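Local coordinates for phosphoserine aminotransferase (Bacillus alcalophilus, PDB 4AZJ), which catalyses the reversible, pyridoxal-phosphate-dependent amino transfer between phosphoserine and 2-oxoglutarate in the second step of serine biosynthesis from 3-phosphoglycerate, at residues Gly100-Lys105 / Asn150-Gly155; Asp211-Lys216 / Leu224-His229; Val299-Arg304 / Gly331-Ser336. All blocks are in the same frame, centred on the assembly; numbering follows the deposited sequence.

Contact 1 (Gly100-Lys105 / Asn150-Gly155). With PLP (pyridoxal-5'-phosphate), chain D; SEP (phosphoserine), chain C.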
loop_
_atom_site.group_PDB
_atom_site.type_symbol
_atom_site.label_atom_id
_atom_site.label_comp_id
_atom_site.label_asym_id
_atom_site.label_seq_id
_atom_site.Cartn_x
_atom_site.Cartn_y
_atom_site.Cartn_z
ATOM N N GLY A 100 -7.305 -2.242 -24.497
ATOM C CA GLY A 100 -7.893 -1.100 -23.844
ATOM C C GLY A 100 -6.873 -0.124 -23.305
ATOM O O GLY A 100 -5.681 -0.215 -23.605
ATOM N N SER A 101 -7.335 0.813 -22.484
ATOM C CA SER A 101 -6.512 1.832 -21.880
ATOM C C SER A 101 -5.498 1.236 -20.898
ATOM O O SER A 101 -4.331 1.643 -20.876
ATOM C CB SER A 101 -7.418 2.856 -21.154
ATOM O OG SER A 101 -6.668 3.841 -20.514
ATOM N N TRP A 102 -5.922 0.279 -20.087
ATOM C CA TRP A 102 -4.987 -0.365 -19.162
ATOM C C TRP A 102 -3.899 -1.114 -19.911
ATOM O O TRP A 102 -2.744 -1.101 -19.461
ATOM C CB TRP A 102 -5.731 -1.237 -18.130
ATOM C CG TRP A 102 -6.561 -0.339 -17.216
ATOM C CD1 TRP A 102 -7.906 -0.323 -17.076
ATOM C CD2 TRP A 102 -6.058 0.715 -16.383
ATOM N NE1 TRP A 102 -8.275 0.675 -16.213
ATOM C CE2 TRP A 102 -7.154 1.325 -15.761
ATOM C CE3 TRP A 102 -4.773 1.172 -16.085
ATOM C CZ2 TRP A 102 -7.006 2.391 -14.868
ATOM C CZ3 TRP A 102 -4.621 2.215 -15.203
ATOM C CH2 TRP A 102 -5.738 2.832 -14.606
ATOM N N SER A 103 -4.218 -1.719 -21.057
ATOM C CA SER A 103 -3.167 -2.363 -21.874
ATOM C C SER A 103 -2.162 -1.314 -22.312
ATOM O O SER A 103 -0.950 -1.549 -22.263
ATOM C CB SER A 103 -3.731 -3.009 -23.133
ATOM O OG SER A 103 -4.739 -3.943 -22.863
ATOM N N GLU A 104 -2.642 -0.157 -22.767
ATOM C CA GLU A 104 -1.764 0.928 -23.194
ATOM C C GLU A 104 -0.850 1.407 -22.082
ATOM O O GLU A 104 0.321 1.709 -22.305
ATOM C CB GLU A 104 -2.555 2.106 -23.770
ATOM C CG GLU A 104 -3.272 1.762 -25.056
ATOM C CD GLU A 104 -4.100 2.915 -25.588
ATOM O OE1 GLU A 104 -4.346 3.881 -24.825
ATOM O OE2 GLU A 104 -4.541 2.821 -26.761
ATOM N N LYS A 105 -1.384 1.511 -20.875
ATOM C CA LYS A 105 -0.593 1.997 -19.752
ATOM C C LYS A 105 0.539 1.031 -19.426
ATOM O O LYS A 105 1.669 1.441 -19.126
ATOM C CB LYS A 105 -1.500 2.247 -18.546
ATOM C CG LYS A 105 -2.408 3.439 -18.690
ATOM C CD LYS A 105 -1.744 4.683 -18.166
ATOM C CE LYS A 105 -2.735 5.630 -17.502
ATOM N NZ LYS A 105 -3.835 5.964 -18.434
ATOM N N ASN A 150 -9.394 -8.359 -18.518
ATOM C CA ASN A 150 -10.630 -7.603 -18.466
ATOM C C ASN A 150 -10.261 -6.142 -18.594
ATOM O O ASN A 150 -9.493 -5.574 -17.791
ATOM C CB ASN A 150 -11.399 -7.913 -17.182
ATOM C CG ASN A 150 -12.782 -7.310 -17.188
ATOM O OD1 ASN A 150 -13.699 -7.880 -17.787
ATOM N ND2 ASN A 150 -12.936 -6.173 -16.553
ATOM N N ASN A 151 -10.777 -5.525 -19.649
ATOM C CA ASN A 151 -10.442 -4.164 -19.998
ATOM C C ASN A 151 -11.457 -3.247 -19.349
ATOM O O ASN A 151 -12.508 -2.947 -19.902
ATOM C CB ASN A 151 -10.395 -4.022 -21.525
ATOM C CG ASN A 151 -9.440 -4.994 -22.131
ATOM O OD1 ASN A 151 -8.221 -4.807 -22.018
ATOM N ND2 ASN A 151 -9.951 -6.090 -22.670
ATOM N N THR A 152 -11.122 -2.828 -18.144
ATOM C CA THR A 152 -12.069 -2.247 -17.203
ATOM C C THR A 152 -12.789 -1.013 -17.718
ATOM O O THR A 152 -13.959 -0.802 -17.408
ATOM C CB THR A 152 -11.298 -1.878 -15.919
ATOM O OG1 THR A 152 -10.283 -2.856 -15.694
ATOM C CG2 THR A 152 -12.232 -1.771 -14.689
ATOM N N ILE A 153 -12.068 -0.167 -18.432
ATOM C CA ILE A 153 -12.609 1.068 -18.957
ATOM C C ILE A 153 -13.534 0.872 -20.154
ATOM O O ILE A 153 -14.544 1.594 -20.253
ATOM C CB ILE A 153 -11.460 2.036 -19.279
ATOM C CG1 ILE A 153 -10.879 2.544 -17.961
ATOM C CG2 ILE A 153 -11.952 3.239 -20.110
ATOM C CD1 ILE A 153 -9.555 3.319 -18.089
ATOM N N TYR A 154 -13.222 -0.110 -20.996
ATOM C CA TYR A 154 -13.995 -0.378 -22.208
ATOM C C TYR A 154 -15.023 -1.472 -22.060
ATOM O O TYR A 154 -15.944 -1.562 -22.904
ATOM C CB TYR A 154 -13.052 -0.624 -23.386
ATOM C CG TYR A 154 -12.363 0.642 -23.810
ATOM C CD1 TYR A 154 -13.042 1.625 -24.515
ATOM C CD2 TYR A 154 -11.047 0.892 -23.468
ATOM C CE1 TYR A 154 -12.430 2.807 -24.882
ATOM C CE2 TYR A 154 -10.424 2.072 -23.835
ATOM C CZ TYR A 154 -11.119 3.031 -24.553
ATOM O OH TYR A 154 -10.534 4.236 -24.918
ATOM N N GLY A 155 -14.979 -2.262 -21.002
ATOM C CA GLY A 155 -15.998 -3.267 -20.791
ATOM C C GLY A 155 -15.924 -4.472 -21.694
ATOM O O GLY A 155 -16.935 -5.095 -22.014
HETATM N N1 PLP D . -5.322 -2.447 -14.528
HETATM C C2 PLP D . -6.651 -2.584 -14.608
HETATM C C2A PLP D . -7.211 -3.648 -15.500
HETATM C C3 PLP D . -7.486 -1.669 -13.862
HETATM O O3 PLP D . -8.805 -1.805 -13.949
HETATM C C4 PLP D . -6.895 -0.660 -12.998
HETATM C C4A PLP D . -7.742 0.337 -12.300
HETATM C C5 PLP D . -5.509 -0.618 -12.954
HETATM C C6 PLP D . -4.774 -1.512 -13.719
HETATM C C5A PLP D . -4.761 0.383 -12.094
HETATM O O4P PLP D . -4.762 -0.124 -10.732
HETATM P P PLP D . -4.065 0.725 -9.533
HETATM O O1P PLP D . -4.202 -0.187 -8.361
HETATM O O2P PLP D . -4.869 1.973 -9.449
HETATM O O3P PLP D . -2.627 1.004 -9.961
HETATM N N SEP C . -8.949 0.629 -12.871
HETATM C CA SEP C . -9.906 1.559 -12.328
HETATM C CB SEP C . -9.309 2.805 -11.674
HETATM O OG SEP C . -8.923 3.765 -12.654
HETATM C C SEP C . -10.948 1.925 -13.359
HETATM O O SEP C . -11.830 2.725 -12.986
HETATM O OXT SEP C . -10.896 1.406 -14.499
HETATM P P SEP C . -8.554 5.246 -12.258
HETATM O O1P SEP C . -9.809 5.936 -11.765
HETATM O O2P SEP C . -7.533 5.177 -11.126
HETATM O O3P SEP C . -8.038 5.828 -13.551
HETATM O O HOH W 1 -6.981 -2.464 -21.103
#
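The cofactor pocket of this class-V aminotransferase is walled where Trp102, in the first turn of helix 101-113, meets Thr152 and Ile153 in the loop after strand 150-151. Because CG of Trp102 stands beside its backbone N (chi1 -67°), the indole spreads flat over the pyridine ring, and PLP C4 lies over the indole's centre, 3.4 Å from Trp102 CE2. A broad aromatic suits this place, since its edge also carries a donor: Trp102 NE1 hydrogen-bonds to OXT of the phosphoserine (SEP) at 3.2 Å (155°). Thr152 OG1 shares a 2.5 Å hydrogen bond with PLP O3 and another with Ser175. Ile153 gives the indole an apolar neighbour, its CD1 reaching obliquely to 3.5 Å from Trp102 NE1 and touching Ser101 CB. Behind this layer, Tyr154 turns its ring edge to the helix start, CE2 lying 3.6 Å from Ser101 N. Gly100, the N-cap, is well chosen: a CB would crowd Asn151 and the tyrosine. Water 1 accepts from Ser103 N and donates to Asn151 OD1 (2.8 Å), an oxygen also hydrogen-bonded to Thr99 OG1. SEP N lies 1.4 Å from PLP C4A, a covalent distance consistent with an external aldimine. The short bond from Thr152 OG1 would probably steady charge on PLP O3, while the indole probably helps hold the conjugated system flat and its N-H helps place the carboxylate.

Contact 2 (Asp211-Lys216 / Leu224-His229)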
loop_
_atom_site.group_PDB
_atom_site.type_symbol
_atom_site.label_atom_id
_atom_site.label_comp_id
_atom_site.label_asym_id
_atom_site.label_seq_id
_atom_site.Cartn_x
_atom_site.Cartn_y
_atom_site.Cartn_z
ATOM N N ASP A 211 9.980 -20.314 -10.555
ATOM C CA ASP A 211 11.239 -20.438 -11.273
ATOM C C ASP A 211 11.420 -19.354 -12.335
ATOM O O ASP A 211 12.541 -19.090 -12.763
ATOM C CB ASP A 211 11.332 -21.811 -11.949
ATOM C CG ASP A 211 11.577 -22.937 -10.972
ATOM O OD1 ASP A 211 12.115 -22.674 -9.875
ATOM O OD2 ASP A 211 11.214 -24.088 -11.319
ATOM N N LEU A 212 10.334 -18.719 -12.769
ATOM C CA LEU A 212 10.438 -17.701 -13.796
ATOM C C LEU A 212 11.055 -16.425 -13.268
ATOM O O LEU A 212 11.745 -15.713 -13.995
ATOM C CB LEU A 212 9.063 -17.384 -14.378
ATOM C CG LEU A 212 8.539 -18.372 -15.413
ATOM C CD1 LEU A 212 7.148 -17.989 -15.864
ATOM C CD2 LEU A 212 9.475 -18.422 -16.614
ATOM N N LEU A 213 10.818 -16.138 -11.986
ATOM C CA LEU A 213 11.124 -14.802 -11.449
ATOM C C LEU A 213 11.906 -14.772 -10.130
ATOM O O LEU A 213 12.048 -13.712 -9.503
ATOM C CB LEU A 213 9.812 -14.010 -11.278
ATOM C CG LEU A 213 9.246 -13.435 -12.604
ATOM C CD1 LEU A 213 7.859 -12.874 -12.447
ATOM C CD2 LEU A 213 10.168 -12.373 -13.123
ATOM N N ASN A 214 12.446 -15.906 -9.706
ATOM C CA ASN A 214 13.113 -15.968 -8.394
ATOM C C ASN A 214 14.628 -15.752 -8.419
ATOM O O ASN A 214 15.328 -16.120 -7.471
ATOM C CB ASN A 214 12.803 -17.289 -7.720
ATOM C CG ASN A 214 13.352 -18.474 -8.465
ATOM O OD1 ASN A 214 13.883 -18.333 -9.570
ATOM N ND2 ASN A 214 13.228 -19.654 -7.872
ATOM N N THR A 215 15.118 -15.132 -9.480
ATOM C CA THR A 215 16.503 -14.767 -9.598
ATOM C C THR A 215 16.673 -13.262 -9.527
ATOM O O THR A 215 15.962 -12.499 -10.194
ATOM C CB THR A 215 17.117 -15.286 -10.937
ATOM O OG1 THR A 215 16.914 -16.698 -11.054
ATOM C CG2 THR A 215 18.575 -15.021 -10.956
ATOM N N LYS A 216 17.626 -12.839 -8.722
ATOM C CA LYS A 216 17.991 -11.435 -8.681
ATOM C C LYS A 216 18.321 -10.910 -10.076
ATOM O O LYS A 216 18.954 -11.578 -10.889
ATOM C CB LYS A 216 19.168 -11.236 -7.729
ATOM C CG LYS A 216 19.785 -9.842 -7.741
ATOM C CD LYS A 216 20.854 -9.680 -6.650
ATOM C CE LYS A 216 21.801 -10.891 -6.588
ATOM N NZ LYS A 216 22.509 -11.202 -7.881
ATOM N N LEU A 224 12.020 -3.566 -6.026
ATOM C CA LEU A 224 11.419 -3.741 -7.351
ATOM C C LEU A 224 11.837 -5.083 -7.979
ATOM O O LEU A 224 11.526 -5.332 -9.143
ATOM C CB LEU A 224 11.755 -2.554 -8.259
ATOM C CG LEU A 224 11.197 -1.209 -7.788
ATOM C CD1 LEU A 224 11.789 -0.043 -8.582
ATOM C CD2 LEU A 224 9.677 -1.222 -7.859
ATOM N N GLN A 225 12.503 -5.935 -7.205
ATOM C CA GLN A 225 12.832 -7.297 -7.643
ATOM C C GLN A 225 11.791 -8.293 -7.191
ATOM O O GLN A 225 11.517 -8.403 -6.003
ATOM C CB GLN A 225 14.141 -7.770 -7.012
ATOM C CG GLN A 225 15.322 -6.871 -7.182
ATOM C CD GLN A 225 16.276 -7.413 -8.187
ATOM O OE1 GLN A 225 15.940 -8.335 -8.929
ATOM N NE2 GLN A 225 17.472 -6.862 -8.221
ATOM N N TYR A 226 11.213 -9.064 -8.100
ATOM C CA TYR A 226 10.312 -10.109 -7.651
ATOM C C TYR A 226 11.044 -11.083 -6.726
ATOM O O TYR A 226 10.450 -11.601 -5.789
ATOM C CB TYR A 226 9.688 -10.874 -8.818
ATOM C CG TYR A 226 8.700 -10.025 -9.566
ATOM C CD1 TYR A 226 7.451 -9.743 -9.044
ATOM C CD2 TYR A 226 9.030 -9.468 -10.805
ATOM C CE1 TYR A 226 6.552 -8.928 -9.743
ATOM C CE2 TYR A 226 8.165 -8.680 -11.492
ATOM C CZ TYR A 226 6.923 -8.404 -10.963
ATOM O OH TYR A 226 6.089 -7.619 -11.700
ATOM N N ALA A 227 12.332 -11.318 -6.996
ATOM C CA ALA A 227 13.085 -12.281 -6.203
ATOM C C ALA A 227 13.121 -11.928 -4.726
ATOM O O ALA A 227 13.067 -12.798 -3.866
ATOM C CB ALA A 227 14.528 -12.411 -6.753
ATOM N N THR A 228 13.201 -10.623 -4.440
ATOM C CA THR A 228 13.183 -10.127 -3.071
ATOM C C THR A 228 11.938 -10.591 -2.364
ATOM O O THR A 228 11.985 -11.114 -1.237
ATOM C CB THR A 228 13.203 -8.588 -3.066
ATOM O OG1 THR A 228 14.431 -8.130 -3.629
ATOM C CG2 THR A 228 13.059 -8.017 -1.625
ATOM N N HIS A 229 10.800 -10.398 -3.012
ATOM C CA HIS A 229 9.542 -10.722 -2.396
ATOM C C HIS A 229 9.237 -12.204 -2.392
ATOM O O HIS A 229 8.616 -12.708 -1.468
ATOM C CB HIS A 229 8.433 -9.916 -3.071
ATOM C CG HIS A 229 8.689 -8.454 -3.009
ATOM N ND1 HIS A 229 8.605 -7.732 -1.835
ATOM C CD2 HIS A 229 9.093 -7.585 -3.956
ATOM C CE1 HIS A 229 8.920 -6.472 -2.079
ATOM N NE2 HIS A 229 9.235 -6.363 -3.356
HETATM O O HOH W 2 13.980 -15.434 -4.877
HETATM O O HOH W 3 14.013 -10.551 -9.259
#
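Asn214 and Ala227 bring their CA atoms to 4.3 Å as the chain leaving helix 210-213 passes the first turn of helix 226-231, with Leu213 level with Tyr226. A small residue suits this approach: the methyl of Ala227 presses on bare backbone, its CB 3.6 Å from Thr215 C and nearly as close to Lys216 N. Two waters join the main chains. Water 2 donates to both Asn214 O and Ala227 O, and water 3 accepts from Ala227 N at 2.9 Å, serving an amide of the first helical turn, while also lying close to Thr215 O. Leu213 and Tyr226 run side by side, pointing the same way. One leucine methyl, CD1, sits over the ring face in a CH-pi contact, 4.3 Å from the centroid of Tyr226 and 23° off its normal; the other, CD2, touches Tyr226 CD2. In the aminotransferase fold this junction follows strand 204-209 of the central seven-stranded sheet, and both side chains pack down on Met189 of that sheet. The hydroxyl of Tyr226 is hydrogen-bonded to Gln79 OE1 of helix 75-87, a polar finish to an otherwise apolar side chain. Gln225, at the N-cap position, crosses Lys216 in one of its two conformers; there its NE2 hydrogen-bonds to Val217 O and Val220 O, which would tie the intervening loop to the start of the helix.

Contact 3 (Val299-Arg304 / Gly331-Ser336). With SEP (phosphoserine), chain C.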
loop_
_atom_site.group_PDB
_atom_site.type_symbol
_atom_site.label_atom_id
_atom_site.label_comp_id
_atom_site.label_asym_id
_atom_site.label_seq_id
_atom_site.Cartn_x
_atom_site.Cartn_y
_atom_site.Cartn_z
ATOM N N VAL A 299 -19.859 -3.308 -17.299
ATOM C CA VAL A 299 -20.805 -3.164 -18.409
ATOM C C VAL A 299 -20.829 -1.694 -18.846
ATOM O O VAL A 299 -21.306 -0.817 -18.122
ATOM C CB VAL A 299 -22.224 -3.599 -17.981
ATOM C CG1 VAL A 299 -23.191 -3.468 -19.172
ATOM C CG2 VAL A 299 -22.183 -5.033 -17.503
ATOM N N THR A 300 -20.310 -1.435 -20.049
ATOM C CA THR A 300 -20.179 -0.062 -20.512
ATOM C C THR A 300 -21.231 0.274 -21.572
ATOM O O THR A 300 -21.505 -0.522 -22.476
ATOM C CB THR A 300 -18.793 0.145 -21.104
ATOM O OG1 THR A 300 -18.543 -0.885 -22.055
ATOM C CG2 THR A 300 -17.772 0.086 -19.991
ATOM N N PHE A 301 -21.836 1.442 -21.448
ATOM C CA PHE A 301 -22.933 1.790 -22.372
ATOM C C PHE A 301 -23.133 3.265 -22.393
ATOM O O PHE A 301 -22.675 4.007 -21.530
ATOM C CB PHE A 301 -24.242 1.047 -22.013
ATOM C CG PHE A 301 -24.827 1.385 -20.659
ATOM C CD1 PHE A 301 -24.414 0.707 -19.516
ATOM C CD2 PHE A 301 -25.812 2.362 -20.511
ATOM C CE1 PHE A 301 -24.971 0.995 -18.288
ATOM C CE2 PHE A 301 -26.359 2.660 -19.278
ATOM C CZ PHE A 301 -25.932 1.976 -18.146
ATOM N N ASN A 302 -23.840 3.695 -23.421
ATOM C CA ASN A 302 -24.190 5.089 -23.603
ATOM C C ASN A 302 -25.642 5.215 -24.018
ATOM O O ASN A 302 -26.192 4.334 -24.655
ATOM C CB ASN A 302 -23.380 5.740 -24.732
ATOM C CG ASN A 302 -21.995 6.196 -24.303
ATOM O OD1 ASN A 302 -21.802 7.316 -23.846
ATOM N ND2 ASN A 302 -21.027 5.332 -24.511
ATOM N N LEU A 303 -26.228 6.347 -23.666
ATOM C CA LEU A 303 -27.540 6.742 -24.196
ATOM C C LEU A 303 -27.290 7.488 -25.504
ATOM O O LEU A 303 -26.157 7.594 -25.964
ATOM C CB LEU A 303 -28.280 7.596 -23.164
ATOM C CG LEU A 303 -28.855 6.795 -21.991
ATOM C CD1 LEU A 303 -27.747 6.331 -21.017
ATOM C CD2 LEU A 303 -29.904 7.562 -21.229
ATOM N N ARG A 304 -28.344 7.998 -26.136
ATOM C CA ARG A 304 -28.173 8.479 -27.504
ATOM C C ARG A 304 -27.395 9.783 -27.636
ATOM O O ARG A 304 -26.884 10.075 -28.710
ATOM C CB ARG A 304 -29.548 8.652 -28.153
ATOM C CG ARG A 304 -30.164 7.388 -28.640
ATOM C CD ARG A 304 -31.429 7.664 -29.490
ATOM N NE ARG A 304 -31.755 6.431 -30.178
ATOM C CZ ARG A 304 -32.603 5.506 -29.740
ATOM N NH1 ARG A 304 -33.317 5.673 -28.621
ATOM N NH2 ARG A 304 -32.761 4.406 -30.454
ATOM N N GLY A 331 -16.182 8.723 -20.643
ATOM C CA GLY A 331 -17.557 9.099 -20.417
ATOM C C GLY A 331 -18.532 7.956 -20.567
ATOM O O GLY A 331 -18.195 6.791 -20.327
ATOM N N GLY A 332 -19.778 8.271 -20.931
ATOM C CA GLY A 332 -20.829 7.276 -20.881
ATOM C C GLY A 332 -21.074 6.756 -19.476
ATOM O O GLY A 332 -20.915 7.479 -18.496
ATOM N N CYS A 333 -21.487 5.501 -19.415
ATOM C CA CYS A 333 -21.875 4.811 -18.191
ATOM C C CYS A 333 -21.070 3.527 -18.073
ATOM O O CYS A 333 -20.665 2.900 -19.065
ATOM C CB CYS A 333 -23.349 4.434 -18.224
ATOM S SG CYS A 333 -24.435 5.865 -18.544
ATOM N N ARG A 334 -20.823 3.126 -16.842
ATOM C CA ARG A 334 -20.177 1.859 -16.584
ATOM C C ARG A 334 -20.758 1.297 -15.310
ATOM O O ARG A 334 -20.624 1.877 -14.231
ATOM C CB ARG A 334 -18.655 2.056 -16.469
ATOM C CG ARG A 334 -17.902 0.784 -16.120
ATOM C CD ARG A 334 -16.375 0.936 -16.149
ATOM N NE ARG A 334 -15.901 1.978 -15.265
ATOM C CZ ARG A 334 -14.611 2.215 -15.014
ATOM N NH1 ARG A 334 -13.689 1.438 -15.569
ATOM N NH2 ARG A 334 -14.279 3.230 -14.233
ATOM N N ALA A 335 -21.417 0.157 -15.450
ATOM C CA ALA A 335 -21.874 -0.595 -14.292
ATOM C C ALA A 335 -20.855 -1.676 -13.947
ATOM O O ALA A 335 -20.759 -2.688 -14.637
ATOM C CB ALA A 335 -23.263 -1.232 -14.568
ATOM N N SER A 336 -20.095 -1.449 -12.877
ATOM C CA SER A 336 -19.139 -2.436 -12.428
ATOM C C SER A 336 -19.834 -3.407 -11.491
ATOM O O SER A 336 -20.469 -2.990 -10.512
ATOM C CB SER A 336 -17.946 -1.757 -11.755
ATOM O OG SER A 336 -17.277 -0.891 -12.668
HETATM N N SEP C . -8.949 0.629 -12.871
HETATM C CA SEP C . -9.906 1.559 -12.328
HETATM C CB SEP C . -9.309 2.805 -11.674
HETATM O OG SEP C . -8.923 3.765 -12.654
HETATM C C SEP C . -10.948 1.925 -13.359
HETATM O O SEP C . -11.830 2.725 -12.986
HETATM O OXT SEP C . -10.896 1.406 -14.499
HETATM P P SEP C . -8.554 5.246 -12.258
HETATM O O1P SEP C . -9.809 5.936 -11.765
HETATM O O2P SEP C . -7.533 5.177 -11.126
HETATM O O3P SEP C . -8.038 5.828 -13.551
#
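Val299 and Ala335 form a hydrogen-bonded antiparallel pair, Val299 N reaching Ala335 O at 2.9 Å and almost straight (174°). The same ladder continues at Phe301 and Cys333, where Cys333 N donates to Phe301 O at 2.8 Å. Between these pairs Arg334 lies alongside Thr300, Arg334 CG against Thr300 CG2 at 3.9 Å. Arginine suits this spot because its long chain, extended at first (chi1 177°) and bent at chi3, carries a cationic guanidinium to the substrate carboxylate, with a donor for each oxygen: Arg334 NH2 to SEP O, 2.8 Å, and Arg334 NH1 to SEP OXT, 3.0 Å. Thr152 O also holds NH1. On the other face, Phe301 swings its ring over the neighbouring strand, and Cys333 CB stands 3.6 Å from the ring centroid, 14° off its normal, with SG more oblique. With an alanine in place of Phe301 the ring is gone, and Cys333 CB would probably be left facing a gap. Gly332 is fitting because a CB would collide with Asn302 OD1, an oxygen hydrogen-bonded to Asn309. Strand 298-302 is central between 286-287 and 333-336; helices 259-279, 306-318 and 343-359 pack on the Val299, Phe301, Cys333 and Ala335 face.

How the contacts relate
Along the chain contacts 1, 2 and 3 follow in series. Contacts 1 and 3 are neighbours, their centres about 14 Å apart, joined by a hydrogen bond from Thr300 OG1 to Tyr154 O and by that between Arg334 and Thr152, and both touch phosphoserine. The loop after strand 150-151 thus links the start of helix 101-113 to the small three-stranded sheet of contact 3, so that one substrate carboxylate is held from both. Contact 2 lies apart, centre to centre about 27 Å from contact 1 and 40 Å from contact 3, across the chain's centre from the latter. It packs at the seven-stranded sheet near the second subunit, whose Leu224 meets its own.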